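Local coordinates for cell cycle serine/threonine-protein kinase CDC5/MSD2 (Saccharomyces cerevisiae, PDB 6MF4), which phosphorylates serine and threonine residues of cell-cycle proteins to drive mitotic exit, and is represented here by its phosphoprotein-binding polo-box domain, at residues L45-T50 / T204-F209; G72-E77 / L275-L280; F223-K228 / R270-L275. All blocks are in the same frame, centred on the assembly; numbering follows the deposited sequence.

Overall arrangement
All three contacts gather round the second polo box; contacts 2 and 3 use helix 269-283, and contact 1 packs on it. Contact 1 joins the N-terminal strand 49-50 to strand 200-205, at one edge of the seven-stranded antiparallel sheet. Contact 2 packs the long helix 56-82 against helix 269-283. Contact 3 sets the hairpin turn after strand 219-223 on the same helix. Centres of contacts 1 and 2 lie about 17 Å apart, and contact 3 is about 13 Å from the centre of each. Along the chain, contacts 1 and 2 interleave, and contact 3 lies between the two segments of contact 2 up to the shared L275. The N-terminal residues are thus built into the second polo box.

Contact 1. Residues L45-T50 / T204-F209; sequences LIATST and TRYKPF
L45 spreads its two methyls over an apolar patch of P208, F209 and Y206. L45 CD1 sits above the centre of one face of the Y206 ring and also meets F209 CZ at 3.8 Å. L45 CD2 touches P208 CG at 3.8 Å. The opposite face of the tyrosine is covered near its rim by the CG2 methyl of T204, which in turn meets A47 CB at 3.5 Å. CG2 of T204 stands anti to its own backbone nitrogen, and OG1 is left beside that nitrogen (chi1 -51°), where it hydrogen-bonds K283 of helix 269-283. The Y206 hydroxyl hydrogen-bonds Q282 of the same helix.

Farther out, R205 O takes two donors from T48. T48 N lies 2.8 Å from R205 O, nearly in line with the carbonyl. T48 OG1 is 3.0 Å from R205 O and approaches from well above the carbonyl plane. R205 N returns a nearly straight bond to S49 O (2.9 Å, 170°). At the outer edge the R205 guanidinium reaches D104 in a salt bridge. S49 with R205 is a hydrogen-bonded antiparallel pair, and T50 with T204 a non-hydrogen-bonded one. The arrangement is an added edge strand on the antiparallel sheet of the second polo box.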
ATOM      1  N   LEU A  45      19.623   4.223   0.433  1.00 51.77           N
ATOM      2  CA  LEU A  45      18.332   4.812   0.766  1.00 44.60           C
ATOM      3  C   LEU A  45      18.298   5.148   2.243  1.00 42.51           C
ATOM      4  O   LEU A  45      18.617   4.311   3.086  1.00 46.84           O
ATOM      5  CB  LEU A  45      17.174   3.870   0.422  1.00 45.92           C
ATOM      6  CG  LEU A  45      16.732   3.793  -1.040  1.00 40.14           C
ATOM      7  CD1 LEU A  45      15.604   2.784  -1.180  1.00 35.81           C
ATOM      8  CD2 LEU A  45      16.296   5.160  -1.564  1.00 38.02           C
ATOM      9  N   ILE A  46      17.910   6.382   2.545  1.00 44.89           N
ATOM     10  CA  ILE A  46      17.780   6.833   3.921  1.00 50.07           C
ATOM     11  C   ILE A  46      16.359   7.303   4.167  1.00 46.23           C
ATOM     12  O   ILE A  46      15.930   8.328   3.635  1.00 48.72           O
ATOM     13  CB  ILE A  46      18.767   7.971   4.245  1.00 49.18           C
ATOM     14  CG1 ILE A  46      20.207   7.526   3.970  1.00 55.93           C
ATOM     15  CG2 ILE A  46      18.609   8.420   5.695  1.00 45.05           C
ATOM     16  CD1 ILE A  46      20.668   6.337   4.804  1.00 50.46           C
ATOM     17  N   ALA A  47      15.631   6.537   4.971  1.00 39.83           N
ATOM     18  CA  ALA A  47      14.276   6.901   5.347  1.00 40.62           C
ATOM     19  C   ALA A  47      14.298   8.160   6.202  1.00 46.15           C
ATOM     20  O   ALA A  47      14.949   8.197   7.246  1.00 46.34           O
ATOM     21  CB  ALA A  47      13.607   5.758   6.094  1.00 38.55           C
ATOM     22  N   THR A  48      13.602   9.196   5.746  1.00 40.48           N
ATOM     23  CA  THR A  48      13.447  10.406   6.541  1.00 43.09           C
ATOM     24  C   THR A  48      12.451  10.136   7.655  1.00 47.52           C
ATOM     25  O   THR A  48      12.582  10.668   8.755  1.00 48.27           O
ATOM     26  CB  THR A  48      12.976  11.607   5.693  1.00 43.74           C
ATOM     27  OG1 THR A  48      11.879  11.217   4.859  1.00 46.74           O
ATOM     28  CG2 THR A  48      14.110  12.118   4.822  1.00 42.85           C
ATOM     29  N   SER A  49      11.461   9.295   7.370  1.00 39.93           N
ATOM     30  CA  SER A  49      10.475   8.926   8.377  1.00 33.83           C
ATOM     31  C   SER A  49       9.678   7.687   7.981  1.00 44.06           C
ATOM     32  O   SER A  49       9.649   7.286   6.816  1.00 31.77           O
ATOM     33  CB  SER A  49       9.519  10.088   8.629  1.00 37.18           C
ATOM     34  OG  SER A  49       8.661  10.279   7.521  1.00 39.12           O
ATOM     35  N   THR A  50       9.014   7.106   8.972  1.00 38.04           N
ATOM     36  CA  THR A  50       8.251   5.878   8.808  1.00 32.34           C
ATOM     37  C   THR A  50       7.449   5.695  10.088  1.00 34.89           C
ATOM     38  O   THR A  50       7.838   6.224  11.128  1.00 30.46           O
ATOM     39  CB  THR A  50       9.167   4.657   8.551  1.00 31.26           C
ATOM     40  OG1 THR A  50       8.372   3.494   8.295  1.00 26.52           O
ATOM     41  CG2 THR A  50      10.079   4.396   9.753  1.00 39.01           C
ATOM     42  N   THR A 204       6.905   4.554   4.297  1.00 18.58           N
ATOM     43  CA  THR A 204       8.268   5.027   4.481  1.00 21.94           C
ATOM     44  C   THR A 204       8.551   6.131   3.487  1.00 21.91           C
ATOM     45  O   THR A 204       8.323   5.973   2.287  1.00 21.44           O
ATOM     46  CB  THR A 204       9.302   3.910   4.297  1.00 21.74           C
ATOM     47  OG1 THR A 204       8.948   2.787   5.112  1.00 20.11           O
ATOM     48  CG2 THR A 204      10.700   4.409   4.681  1.00 25.58           C
ATOM     49  N   ARG A 205       9.043   7.250   4.003  1.00 20.97           N
ATOM     50  CA  ARG A 205       9.423   8.378   3.174  1.00 24.81           C
ATOM     51  C   ARG A 205      10.913   8.398   2.895  1.00 23.16           C
ATOM     52  O   ARG A 205      11.725   8.418   3.819  1.00 25.61           O
ATOM     53  CB  ARG A 205       9.021   9.682   3.846  1.00 27.55           C
ATOM     54  CG  ARG A 205       7.549   9.976   3.733  1.00 28.56           C
ATOM     55  CD  ARG A 205       7.306  11.399   3.266  1.00 44.28           C
ATOM     56  NE  ARG A 205       6.876  12.231   4.376  1.00 40.76           N
ATOM     57  CZ  ARG A 205       6.770  13.552   4.330  1.00 36.12           C
ATOM     58  NH1 ARG A 205       7.080  14.218   3.221  1.00 34.34           N
ATOM     59  NH2 ARG A 205       6.358  14.202   5.405  1.00 29.27           N
ATOM     60  N   TYR A 206      11.251   8.379   1.612  1.00 25.20           N
ATOM     61  CA  TYR A 206      12.619   8.564   1.149  1.00 23.64           C
ATOM     62  C   TYR A 206      12.655   9.822   0.298  1.00 27.70           C
ATOM     63  O   TYR A 206      11.614  10.299  -0.152  1.00 25.82           O
ATOM     64  CB  TYR A 206      13.105   7.367   0.323  1.00 24.98           C
ATOM     65  CG  TYR A 206      13.030   6.015   1.002  1.00 29.34           C
ATOM     66  CD1 TYR A 206      14.003   5.617   1.908  1.00 32.35           C
ATOM     67  CD2 TYR A 206      12.006   5.121   0.705  1.00 26.53           C
ATOM     68  CE1 TYR A 206      13.951   4.379   2.514  1.00 32.86           C
ATOM     69  CE2 TYR A 206      11.946   3.882   1.306  1.00 24.88           C
ATOM     70  CZ  TYR A 206      12.920   3.515   2.211  1.00 29.84           C
ATOM     71  OH  TYR A 206      12.868   2.276   2.812  1.00 32.87           O
ATOM     72  N   LYS A 207      13.847  10.353   0.057  1.00 31.10           N
ATOM     73  CA  LYS A 207      13.982  11.498  -0.830  1.00 24.67           C
ATOM     74  C   LYS A 207      13.427  11.192  -2.230  1.00 21.58           C
ATOM     75  O   LYS A 207      12.628  11.968  -2.755  1.00 26.94           O
ATOM     76  CB  LYS A 207      15.448  11.943  -0.910  1.00 29.16           C
ATOM     77  N   PRO A 208      13.831  10.060  -2.841  1.00 23.16           N
ATOM     78  CA  PRO A 208      13.341   9.787  -4.199  1.00 26.89           C
ATOM     79  C   PRO A 208      11.882   9.323  -4.282  1.00 25.84           C
ATOM     80  O   PRO A 208      11.253   9.517  -5.324  1.00 26.88           O
ATOM     81  CB  PRO A 208      14.278   8.678  -4.692  1.00 28.95           C
ATOM     82  CG  PRO A 208      14.767   8.019  -3.463  1.00 26.32           C
ATOM     83  CD  PRO A 208      14.875   9.103  -2.438  1.00 27.43           C
ATOM     84  N   PHE A 209      11.352   8.718  -3.223  1.00 24.38           N
ATOM     85  CA  PHE A 209       9.977   8.229  -3.266  1.00 27.17           C
ATOM     86  C   PHE A 209       9.405   7.966  -1.880  1.00 20.56           C
ATOM     87  O   PHE A 209      10.140   7.845  -0.896  1.00 23.13           O
ATOM     88  CB  PHE A 209       9.888   6.944  -4.108  1.00 20.40           C
ATOM     89  CG  PHE A 209      10.677   5.790  -3.551  1.00 21.03           C
ATOM     90  CD1 PHE A 209      12.015   5.623  -3.876  1.00 20.95           C
ATOM     91  CD2 PHE A 209      10.079   4.862  -2.712  1.00 22.66           C
ATOM     92  CE1 PHE A 209      12.741   4.566  -3.366  1.00 19.52           C
ATOM     93  CE2 PHE A 209      10.800   3.797  -2.200  1.00 21.66           C
ATOM     94  CZ  PHE A 209      12.133   3.648  -2.527  1.00 25.19           C
TER

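Contact 2. Residues G72-E77 / L275-L280; sequences GIVEAE and LIKEGL
The short segments 72-77 and 275-280 run roughly antiparallel, their axes 11.4 Å apart at closest approach and their N-to-C directions 143° apart, so the side chains I73 and K277 have to bridge the gap. This is helix-on-helix packing in the polo-box domain: the long N-terminal helix 56-82 lies against helix 269-283 of the second polo box.

I73 carries the apolar half. Its CD1 meets the CD1 methyl of L280 at 3.6 Å and, at about a right angle between the side chains, the CG2 of I276 at 3.9 Å. The other branch, I73 CG2, lies against the K277 chain, 3.9 Å from K277 CG. L252 of helix 252-258 packs on I73 too. I276 and L280 continue inward to F219, F221 and F223 of strand 219-223, so the interface passes into the sheet core.

K277 works as both spacer and charge. Its chain is extended through CD and then turns at chi3 (65°), which brings the ammonium round to E77, whose side chain comes from the opposite direction. An alanine in place of K277 would probably leave the E77 carboxylate with one of its cations gone and take away the aliphatic chain that I73 CG2 packs against on the K277 side. The second cation is R270, about two turns earlier in the same helix, which forms a salt bridge with E77 OE2. The carboxylate is therefore shared, one oxygen to each base, and this probably keeps it ionised. The lysine end of the bridge is short: K277 NZ lies 2.8 Å from E77 OE1 and meets the syn lone pair of that oxygen.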
ATOM      1  N   GLY A  72       9.440 -12.031  -6.439  1.00 17.74           N
ATOM      2  CA  GLY A  72       8.641 -11.996  -7.648  1.00 18.13           C
ATOM      3  C   GLY A  72       9.239 -11.098  -8.715  1.00 21.61           C
ATOM      4  O   GLY A  72       9.244 -11.440  -9.898  1.00 19.52           O
ATOM      5  N   ILE A  73       9.740  -9.940  -8.302  1.00 16.89           N
ATOM      6  CA  ILE A  73      10.348  -9.010  -9.244  1.00 16.60           C
ATOM      7  C   ILE A  73      11.595  -9.653  -9.843  1.00 19.69           C
ATOM      8  O   ILE A  73      11.801  -9.622 -11.058  1.00 18.59           O
ATOM      9  CB  ILE A  73      10.705  -7.675  -8.563  1.00 17.05           C
ATOM     10  CG1 ILE A  73       9.423  -6.919  -8.205  1.00 16.13           C
ATOM     11  CG2 ILE A  73      11.582  -6.811  -9.473  1.00 18.56           C
ATOM     12  CD1 ILE A  73       9.636  -5.723  -7.297  1.00 18.06           C
ATOM     13  N   VAL A  74      12.418 -10.243  -8.983  1.00 19.27           N
ATOM     14  CA  VAL A  74      13.651 -10.890  -9.419  1.00 19.07           C
ATOM     15  C   VAL A  74      13.342 -12.044 -10.371  1.00 19.52           C
ATOM     16  O   VAL A  74      14.088 -12.287 -11.320  1.00 21.10           O
ATOM     17  CB  VAL A  74      14.476 -11.394  -8.208  1.00 23.27           C
ATOM     18  CG1 VAL A  74      15.609 -12.331  -8.647  1.00 23.14           C
ATOM     19  CG2 VAL A  74      15.044 -10.212  -7.436  1.00 25.67           C
ATOM     20  N   GLU A  75      12.239 -12.745 -10.134  1.00 18.66           N
ATOM     21  CA  GLU A  75      11.867 -13.862 -10.995  1.00 19.55           C
ATOM     22  C   GLU A  75      11.389 -13.352 -12.346  1.00 22.33           C
ATOM     23  O   GLU A  75      11.650 -13.969 -13.378  1.00 20.06           O
ATOM     24  CB  GLU A  75      10.787 -14.721 -10.337  1.00 21.52           C
ATOM     25  CG  GLU A  75      10.136 -15.751 -11.268  1.00 25.50           C
ATOM     26  CD  GLU A  75      11.132 -16.734 -11.873  1.00 26.66           C
ATOM     27  OE1 GLU A  75      10.784 -17.377 -12.886  1.00 20.65           O
ATOM     28  OE2 GLU A  75      12.252 -16.871 -11.335  1.00 21.69           O
ATOM     29  N   ALA A  76      10.690 -12.222 -12.342  1.00 18.96           N
ATOM     30  CA  ALA A  76      10.249 -11.618 -13.591  1.00 20.14           C
ATOM     31  C   ALA A  76      11.477 -11.228 -14.404  1.00 17.80           C
ATOM     32  O   ALA A  76      11.521 -11.425 -15.619  1.00 18.53           O
ATOM     33  CB  ALA A  76       9.352 -10.404 -13.328  1.00 18.91           C
ATOM     34  N   GLU A  77      12.487 -10.697 -13.719  1.00 19.47           N
ATOM     35  CA  GLU A  77      13.735 -10.297 -14.362  1.00 21.42           C
ATOM     36  C   GLU A  77      14.489 -11.509 -14.916  1.00 24.36           C
ATOM     37  O   GLU A  77      15.153 -11.420 -15.951  1.00 22.09           O
ATOM     38  CB  GLU A  77      14.618  -9.524 -13.377  1.00 22.76           C
ATOM     39  CG  GLU A  77      14.077  -8.140 -13.024  1.00 25.57           C
ATOM     40  CD  GLU A  77      14.958  -7.383 -12.046  1.00 29.71           C
ATOM     41  OE1 GLU A  77      15.481  -8.007 -11.100  1.00 28.89           O
ATOM     42  OE2 GLU A  77      15.128  -6.157 -12.227  1.00 34.05           O
ATOM     43  N   LEU A 275      15.011   1.303  -7.748  1.00 22.58           N
ATOM     44  CA  LEU A 275      14.689   1.951  -6.480  1.00 24.12           C
ATOM     45  C   LEU A 275      13.697   1.105  -5.685  1.00 20.70           C
ATOM     46  O   LEU A 275      13.821   0.952  -4.470  1.00 21.91           O
ATOM     47  CB  LEU A 275      14.119   3.350  -6.725  1.00 24.16           C
ATOM     48  CG  LEU A 275      15.145   4.406  -7.151  1.00 24.94           C
ATOM     49  CD1 LEU A 275      14.451   5.635  -7.702  1.00 26.83           C
ATOM     50  CD2 LEU A 275      16.046   4.784  -5.987  1.00 26.45           C
ATOM     51  N   ILE A 276      12.724   0.542  -6.391  1.00 21.08           N
ATOM     52  CA  ILE A 276      11.720  -0.316  -5.777  1.00 18.06           C
ATOM     53  C   ILE A 276      12.375  -1.522  -5.110  1.00 19.84           C
ATOM     54  O   ILE A 276      12.062  -1.853  -3.969  1.00 17.34           O
ATOM     55  CB  ILE A 276      10.683  -0.773  -6.827  1.00 18.27           C
ATOM     56  CG1 ILE A 276       9.744   0.389  -7.150  1.00 19.09           C
ATOM     57  CG2 ILE A 276       9.882  -1.989  -6.343  1.00 18.69           C
ATOM     58  CD1 ILE A 276       8.792   0.125  -8.285  1.00 21.93           C
ATOM     59  N   LYS A 277      13.296  -2.168  -5.822  1.00 18.13           N
ATOM     60  CA  LYS A 277      13.996  -3.327  -5.286  1.00 19.30           C
ATOM     61  C   LYS A 277      14.824  -2.959  -4.053  1.00 19.63           C
ATOM     62  O   LYS A 277      14.898  -3.730  -3.096  1.00 23.41           O
ATOM     63  CB  LYS A 277      14.899  -3.952  -6.354  1.00 20.25           C
ATOM     64  CG  LYS A 277      14.145  -4.590  -7.515  1.00 21.68           C
ATOM     65  CD  LYS A 277      15.082  -5.000  -8.644  1.00 25.69           C
ATOM     66  CE  LYS A 277      16.046  -6.087  -8.212  1.00 37.47           C
ATOM     67  NZ  LYS A 277      17.003  -6.446  -9.296  1.00 32.00           N
ATOM     68  N   GLU A 278      15.446  -1.784  -4.077  1.00 20.60           N
ATOM     69  CA  GLU A 278      16.230  -1.315  -2.936  1.00 22.21           C
ATOM     70  C   GLU A 278      15.333  -1.060  -1.725  1.00 25.55           C
ATOM     71  O   GLU A 278      15.698  -1.379  -0.593  1.00 26.45           O
ATOM     72  CB  GLU A 278      17.003  -0.043  -3.290  1.00 27.93           C
ATOM     73  CG  GLU A 278      18.042  -0.229  -4.392  1.00 29.63           C
ATOM     74  N   GLY A 279      14.161  -0.483  -1.968  1.00 25.77           N
ATOM     75  CA  GLY A 279      13.197  -0.239  -0.910  1.00 21.53           C
ATOM     76  C   GLY A 279      12.727  -1.532  -0.269  1.00 24.66           C
ATOM     77  O   GLY A 279      12.736  -1.670   0.954  1.00 25.59           O
ATOM     78  N   LEU A 280      12.322  -2.487  -1.101  1.00 20.76           N
ATOM     79  CA  LEU A 280      11.857  -3.785  -0.618  1.00 21.02           C
ATOM     80  C   LEU A 280      12.942  -4.537   0.142  1.00 25.43           C
ATOM     81  O   LEU A 280      12.671  -5.164   1.168  1.00 25.70           O
ATOM     82  CB  LEU A 280      11.372  -4.641  -1.785  1.00 19.13           C
ATOM     83  CG  LEU A 280      10.134  -4.113  -2.508  1.00 18.47           C
ATOM     84  CD1 LEU A 280       9.996  -4.782  -3.860  1.00 19.47           C
ATOM     85  CD2 LEU A 280       8.891  -4.343  -1.658  1.00 21.45           C
TER

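Contact 3. Residues F223-K228 / R270-L275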
ATOM      1  N   PHE A 223       6.917   8.521  -6.805  1.00 26.17           N
ATOM      2  CA  PHE A 223       8.196   9.169  -7.072  1.00 30.18           C
ATOM      3  C   PHE A 223       8.024  10.682  -7.207  1.00 33.24           C
ATOM      4  O   PHE A 223       6.917  11.173  -7.435  1.00 30.37           O
ATOM      5  CB  PHE A 223       8.830   8.575  -8.334  1.00 27.35           C
ATOM      6  CG  PHE A 223       9.057   7.090  -8.249  1.00 22.42           C
ATOM      7  CD1 PHE A 223      10.247   6.584  -7.751  1.00 25.01           C
ATOM      8  CD2 PHE A 223       8.073   6.200  -8.650  1.00 23.41           C
ATOM      9  CE1 PHE A 223      10.453   5.218  -7.662  1.00 25.09           C
ATOM     10  CE2 PHE A 223       8.272   4.835  -8.560  1.00 24.33           C
ATOM     11  CZ  PHE A 223       9.462   4.343  -8.068  1.00 22.54           C
ATOM     12  N   LYS A 224       9.129  11.406  -7.056  1.00 40.07           N
ATOM     13  CA  LYS A 224       9.135  12.870  -7.090  1.00 49.45           C
ATOM     14  C   LYS A 224       8.498  13.460  -8.347  1.00 48.36           C
ATOM     15  O   LYS A 224       7.954  14.562  -8.317  1.00 44.87           O
ATOM     16  CB  LYS A 224      10.571  13.381  -6.973  1.00 42.06           C
ATOM     17  CG  LYS A 224      11.221  13.092  -5.633  1.00 41.62           C
ATOM     18  N   ASP A 225       8.569  12.720  -9.447  1.00 39.53           N
ATOM     19  CA  ASP A 225       8.081  13.201 -10.742  1.00 37.03           C
ATOM     20  C   ASP A 225       6.580  12.956 -10.919  1.00 41.40           C
ATOM     21  O   ASP A 225       6.033  13.135 -12.008  1.00 37.33           O
ATOM     22  CB  ASP A 225       8.862  12.534 -11.881  1.00 44.69           C
ATOM     23  CG  ASP A 225       8.709  11.020 -11.892  1.00 56.12           C
ATOM     24  OD1 ASP A 225       8.061  10.477 -10.975  1.00 50.38           O
ATOM     25  OD2 ASP A 225       9.249  10.370 -12.817  1.00 55.73           O
ATOM     26  N   HIS A 226       5.928  12.547  -9.836  1.00 34.06           N
ATOM     27  CA  HIS A 226       4.487  12.302  -9.814  1.00 39.40           C
ATOM     28  C   HIS A 226       4.082  11.115 -10.681  1.00 40.58           C
ATOM     29  O   HIS A 226       2.891  10.880 -10.901  1.00 39.89           O
ATOM     30  CB  HIS A 226       3.713  13.547 -10.251  1.00 44.07           C
ATOM     31  CG  HIS A 226       2.340  13.632  -9.659  1.00 45.55           C
ATOM     32  ND1 HIS A 226       2.118  13.628  -8.298  1.00 47.51           N
ATOM     33  CD2 HIS A 226       1.119  13.711 -10.238  1.00 42.92           C
ATOM     34  CE1 HIS A 226       0.821  13.708  -8.066  1.00 43.71           C
ATOM     35  NE2 HIS A 226       0.193  13.756  -9.226  1.00 44.86           N
ATOM     36  N   HIS A 227       5.065  10.372 -11.180  1.00 33.34           N
ATOM     37  CA  HIS A 227       4.788   9.056 -11.720  1.00 33.70           C
ATOM     38  C   HIS A 227       4.681   8.130 -10.517  1.00 26.42           C
ATOM     39  O   HIS A 227       5.490   8.219  -9.593  1.00 26.86           O
ATOM     40  CB  HIS A 227       5.880   8.588 -12.690  1.00 32.82           C
ATOM     41  CG  HIS A 227       6.066   9.482 -13.881  1.00 36.76           C
ATOM     42  ND1 HIS A 227       5.122   9.596 -14.877  1.00 44.43           N
ATOM     43  CD2 HIS A 227       7.096  10.287 -14.240  1.00 42.89           C
ATOM     44  CE1 HIS A 227       5.559  10.442 -15.799  1.00 43.41           C
ATOM     45  NE2 HIS A 227       6.752  10.873 -15.434  1.00 37.37           N
ATOM     46  N   LYS A 228       3.664   7.277 -10.511  1.00 29.00           N
ATOM     47  CA  LYS A 228       3.493   6.309  -9.439  1.00 27.62           C
ATOM     48  C   LYS A 228       3.433   4.915 -10.012  1.00 25.97           C
ATOM     49  O   LYS A 228       2.946   4.699 -11.125  1.00 30.13           O
ATOM     50  CB  LYS A 228       2.223   6.574  -8.633  1.00 29.43           C
ATOM     51  CG  LYS A 228       1.962   8.016  -8.305  1.00 33.82           C
ATOM     52  CD  LYS A 228       0.648   8.139  -7.547  1.00 37.57           C
ATOM     53  CE  LYS A 228       0.153   9.567  -7.506  1.00 43.07           C
ATOM     54  NZ  LYS A 228       1.269  10.533  -7.428  1.00 40.35           N
ATOM     55  N   ARG A 270      13.227   1.630 -15.642  1.00 26.89           N
ATOM     56  CA  ARG A 270      14.301   0.782 -15.133  1.00 28.10           C
ATOM     57  C   ARG A 270      14.937   1.359 -13.872  1.00 25.40           C
ATOM     58  O   ARG A 270      15.316   0.616 -12.964  1.00 24.07           O
ATOM     59  CB  ARG A 270      15.375   0.571 -16.202  1.00 35.80           C
ATOM     60  CG  ARG A 270      16.502  -0.366 -15.766  1.00 40.36           C
ATOM     61  CD  ARG A 270      15.985  -1.768 -15.431  1.00 43.52           C
ATOM     62  NE  ARG A 270      15.971  -2.040 -13.993  1.00 36.22           N
ATOM     63  CZ  ARG A 270      15.685  -3.225 -13.458  1.00 40.19           C
ATOM     64  NH1 ARG A 270      15.380  -4.257 -14.238  1.00 39.75           N
ATOM     65  NH2 ARG A 270      15.700  -3.379 -12.141  1.00 32.74           N
ATOM     66  N   GLU A 271      15.066   2.679 -13.816  1.00 24.56           N
ATOM     67  CA  GLU A 271      15.603   3.323 -12.625  1.00 25.20           C
ATOM     68  C   GLU A 271      14.618   3.170 -11.470  1.00 22.60           C
ATOM     69  O   GLU A 271      15.011   2.928 -10.329  1.00 22.92           O
ATOM     70  CB  GLU A 271      15.892   4.801 -12.892  1.00 27.47           C
ATOM     71  CG  GLU A 271      16.264   5.613 -11.651  1.00 34.87           C
ATOM     72  CD  GLU A 271      17.496   5.081 -10.933  1.00 42.38           C
ATOM     73  OE1 GLU A 271      18.283   4.334 -11.553  1.00 44.97           O
ATOM     74  OE2 GLU A 271      17.677   5.415  -9.741  1.00 42.00           O
ATOM     75  N   LYS A 272      13.334   3.302 -11.771  1.00 22.97           N
ATOM     76  CA  LYS A 272      12.312   3.193 -10.740  1.00 22.65           C
ATOM     77  C   LYS A 272      12.247   1.775 -10.182  1.00 21.58           C
ATOM     78  O   LYS A 272      12.112   1.592  -8.976  1.00 21.49           O
ATOM     79  CB  LYS A 272      10.954   3.629 -11.290  1.00 24.13           C
ATOM     80  CG  LYS A 272      10.862   5.140 -11.444  1.00 25.10           C
ATOM     81  CD  LYS A 272       9.586   5.588 -12.128  1.00 33.33           C
ATOM     82  CE  LYS A 272       9.490   7.116 -12.164  1.00 37.78           C
ATOM     83  NZ  LYS A 272      10.826   7.800 -12.161  1.00 36.36           N
ATOM     84  N   LEU A 273      12.367   0.771 -11.048  1.00 21.44           N
ATOM     85  CA  LEU A 273      12.323  -0.614 -10.583  1.00 21.74           C
ATOM     86  C   LEU A 273      13.527  -0.925  -9.697  1.00 22.71           C
ATOM     87  O   LEU A 273      13.424  -1.692  -8.742  1.00 21.08           O
ATOM     88  CB  LEU A 273      12.269  -1.584 -11.763  1.00 26.93           C
ATOM     89  CG  LEU A 273      12.010  -3.048 -11.389  1.00 28.11           C
ATOM     90  CD1 LEU A 273      10.634  -3.221 -10.739  1.00 23.43           C
ATOM     91  CD2 LEU A 273      12.139  -3.949 -12.611  1.00 30.53           C
ATOM     92  N   THR A 274      14.668  -0.322 -10.009  1.00 22.37           N
ATOM     93  CA  THR A 274      15.854  -0.472  -9.178  1.00 22.32           C
ATOM     94  C   THR A 274      15.614   0.118  -7.790  1.00 20.62           C
ATOM     95  O   THR A 274      15.965  -0.489  -6.777  1.00 22.06           O
ATOM     96  CB  THR A 274      17.076   0.204  -9.830  1.00 29.00           C
ATOM     97  OG1 THR A 274      17.413  -0.498 -11.031  1.00 31.91           O
ATOM     98  CG2 THR A 274      18.279   0.197  -8.891  1.00 34.67           C
ATOM     99  N   LEU A 275      15.011   1.303  -7.748  1.00 22.58           N
ATOM    100  CA  LEU A 275      14.689   1.951  -6.480  1.00 24.12           C
ATOM    101  C   LEU A 275      13.697   1.105  -5.685  1.00 20.70           C
ATOM    102  O   LEU A 275      13.821   0.952  -4.470  1.00 21.91           O
ATOM    103  CB  LEU A 275      14.119   3.350  -6.725  1.00 24.16           C
ATOM    104  CG  LEU A 275      15.145   4.406  -7.151  1.00 24.94           C
ATOM    105  CD1 LEU A 275      14.451   5.635  -7.702  1.00 26.83           C
ATOM    106  CD2 LEU A 275      16.046   4.784  -5.987  1.00 26.45           C
TER
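K272 lies across the F223 ring, and its aliphatic chain does most of the touching. K272 CG sits over the centre of one face, 3.7 Å from the F223 ring centroid and only 9° off the normal, a CH-pi contact. K272 CB is close to the far end of the ring, 3.6 Å from F223 CZ. CD lies over the CD2 and CE2 side. The ammonium lifts away above the ring, off its centre, and makes a cation-pi contact with K272 NZ 4.8 Å from the F223 centroid. Beside the lysine, L275 adds its CD1 methyl 4.0 Å from F223 CE1.

The charged end of K272 heads for D225, which approaches from the opposite direction. The chain is extended as far as CE, and the bend at the last torsion (chi4 28°) turns NZ toward D225. K272 NZ is 3.1 Å from D225 OD2, a salt bridge, though the position of this oxygen is less certain. K272 CE also packs on H227 CB at 3.9 Å.

The turn that holds D225 is the link of a beta hairpin in the second polo box, between strands 219-223 and 228-232, and it sits against the C-terminal helix 269-283. Residues F223 to H226 form a type I turn, closed by H226 N to F223 O. F223 N and H227 O add another backbone bond across the hairpin.

D225 OD1 accepts from H227 N at 3.0 Å, an Asx turn, from above the carboxylate plane. The D225 CG lies between its own backbone N and carbonyl carbon (chi1 61°), which turns the group back over the H227 amide. H227 is held in turn through ND1 by the hydroxyl of Y240, and P243 packs on its side chain.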